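Local atomic coordinates of START domain-containing protein 10 (Homo sapiens, PDB entry 6SER), a protein that transfers phosphatidylcholine and phosphatidylethanolamine between membranes, preferring species with a palmitoyl or stearoyl chain at sn-1 and an unsaturated chain at sn-2. Residues V130-R134 with M146-V150. Residues are numbered along the deposited sequence; the frame is centred on the assembly and turned at random.
Sequences VITLR and MNYSV
L133 and Y148 face each other as a hydrogen-bonded antiparallel pair, closed by L133 N to Y148 O at 2.8 Å and Y148 N to L133 O at 3.1 Å. The first runs nearly in line with the acceptor carbonyl, with a C=O...N angle of 163°; in the second the donor is tilted out of the carbonyl plane. V150 N gives a third bond to I131 O (2.8 Å), which also receives a CA-H...O contact from S149. The reciprocal bond of a regular pair is missing here: I131 O and V150 O, two acceptors, lie 3.3 Å apart, and I131 N donates instead to a water 3.1 Å away. S149 OG lies 2.7 Å from that same water and is also hydrogen-bonded to S166 N of strand 161-175. The segments run antiparallel with a marked twist (133° between their directions).

The side chains of L133 and Y148 run side by side, L133 CD1 reaching the phenol oxygen, whose hydrogen-bond partner is Q23 O. On the opposite face of the sheet, N147 CG sits between its backbone N and carbonyl carbon (chi1 81°), which brings OD1 to 3.5 Å from T132 CG2. That carboxamide is held from both ends: OD1 bonds to S166 OG, and ND2 to a triethylene glycol probably from the crystallisation liquor. R134 extends away to salt bridges with D104 and D113.

This hairpin of strands 127-139 and 142-151 belongs to the curved START-domain sheet. Strand 112-119 pairs with its first arm, strand 161-175 borders V130, T132 and N147, and helix 27-38 packs on M146.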
loop_
_atom_site.group_PDB
_atom_site.type_symbol
_atom_site.label_atom_id
_atom_site.label_comp_id
_atom_site.label_asym_id
_atom_site.label_seq_id
_atom_site.Cartn_x
_atom_site.Cartn_y
_atom_site.Cartn_z
ATOM N N VAL A 130 -5.032 -7.739 -6.988
ATOM C CA VAL A 130 -4.079 -6.795 -7.583
ATOM C C VAL A 130 -2.722 -7.441 -7.747
ATOM O O VAL A 130 -2.356 -8.247 -6.986
ATOM C CB VAL A 130 -3.928 -5.516 -6.755
ATOM C CG1 VAL A 130 -5.103 -4.613 -6.905
ATOM C CG2 VAL A 130 -3.643 -5.771 -5.308
ATOM N N ILE A 131 -2.065 -7.053 -8.810
ATOM C CA ILE A 131 -0.658 -7.351 -9.032
ATOM C C ILE A 131 0.049 -6.009 -9.025
ATOM O O ILE A 131 -0.289 -5.136 -9.832
ATOM C CB ILE A 131 -0.435 -8.064 -10.377
ATOM C CG1 ILE A 131 -1.311 -9.313 -10.501
ATOM C CG2 ILE A 131 1.029 -8.383 -10.587
ATOM C CD1 ILE A 131 -0.778 -10.467 -9.765
ATOM N N THR A 132 1.024 -5.830 -8.134
ATOM C CA THR A 132 1.659 -4.529 -7.960
ATOM C C THR A 132 3.177 -4.646 -7.976
ATOM O O THR A 132 3.744 -5.654 -7.547
ATOM C CB THR A 132 1.226 -3.857 -6.642
ATOM O OG1 THR A 132 1.478 -4.749 -5.552
ATOM C CG2 THR A 132 -0.256 -3.507 -6.666
ATOM N N LEU A 133 3.828 -3.601 -8.478
ATOM C CA LEU A 133 5.256 -3.412 -8.285
ATOM C C LEU A 133 5.443 -2.553 -7.042
ATOM O O LEU A 133 4.923 -1.438 -6.970
ATOM C CB LEU A 133 5.897 -2.766 -9.511
ATOM C CG LEU A 133 7.427 -2.643 -9.576
ATOM C CD1 LEU A 133 7.833 -2.345 -10.998
ATOM C CD2 LEU A 133 7.974 -1.543 -8.668
ATOM N N ARG A 134 6.163 -3.079 -6.064
ATOM C CA ARG A 134 6.370 -2.425 -4.781
ATOM C C ARG A 134 7.838 -2.050 -4.659
ATOM O O ARG A 134 8.713 -2.826 -5.060
ATOM C CB ARG A 134 5.961 -3.364 -3.623
ATOM C CG ARG A 134 5.969 -2.734 -2.241
ATOM C CD ARG A 134 5.317 -3.649 -1.202
ATOM N NE ARG A 134 6.189 -4.744 -0.762
ATOM C CZ ARG A 134 6.169 -5.984 -1.258
ATOM N NH1 ARG A 134 6.999 -6.911 -0.777
ATOM N NH2 ARG A 134 5.325 -6.306 -2.232
ATOM N N MET A 146 6.133 2.340 -1.619
ATOM C CA MET A 146 5.152 2.643 -2.656
ATOM C C MET A 146 4.876 1.418 -3.517
ATOM O O MET A 146 5.691 0.493 -3.602
ATOM C CB MET A 146 5.619 3.754 -3.596
ATOM C CG MET A 146 6.548 4.722 -2.981
ATOM S SD MET A 146 6.975 5.989 -4.157
ATOM C CE MET A 146 8.149 5.127 -5.165
ATOM N N ASN A 147 3.727 1.445 -4.189
ATOM C CA ASN A 147 3.396 0.414 -5.162
ATOM C C ASN A 147 2.429 0.990 -6.187
ATOM O O ASN A 147 1.804 2.026 -5.958
ATOM C CB ASN A 147 2.841 -0.846 -4.477
ATOM C CG ASN A 147 1.368 -0.741 -4.119
ATOM O OD1 ASN A 147 0.525 -0.513 -4.985
ATOM N ND2 ASN A 147 1.044 -0.978 -2.851
ATOM N N TYR A 148 2.330 0.307 -7.329
ATOM C CA TYR A 148 1.336 0.587 -8.358
ATOM C C TYR A 148 1.147 -0.690 -9.169
ATOM O O TYR A 148 2.035 -1.548 -9.202
ATOM C CB TYR A 148 1.754 1.759 -9.260
ATOM C CG TYR A 148 2.982 1.488 -10.104
ATOM C CD1 TYR A 148 2.855 0.994 -11.396
ATOM C CD2 TYR A 148 4.265 1.705 -9.607
ATOM C CE1 TYR A 148 3.959 0.735 -12.179
ATOM C CE2 TYR A 148 5.383 1.448 -10.384
ATOM C CZ TYR A 148 5.220 0.959 -11.673
ATOM O OH TYR A 148 6.306 0.684 -12.479
ATOM N N SER A 149 -0.016 -0.820 -9.807
ATOM C CA SER A 149 -0.371 -2.083 -10.438
ATOM C C SER A 149 0.460 -2.321 -11.690
ATOM O O SER A 149 0.935 -1.389 -12.347
ATOM C CB SER A 149 -1.858 -2.129 -10.801
ATOM O OG SER A 149 -2.645 -2.511 -9.692
ATOM N N VAL A 150 0.625 -3.594 -12.023
ATOM C CA VAL A 150 1.446 -4.003 -13.150
ATOM C C VAL A 150 0.866 -5.310 -13.679
ATOM O O VAL A 150 0.033 -5.947 -13.031
ATOM C CB VAL A 150 2.927 -4.148 -12.725
ATOM C CG1 VAL A 150 3.184 -5.521 -12.106
ATOM C CG2 VAL A 150 3.840 -3.884 -13.878
HETATM O O HOH W 1 -3.603 -4.914 -10.406
#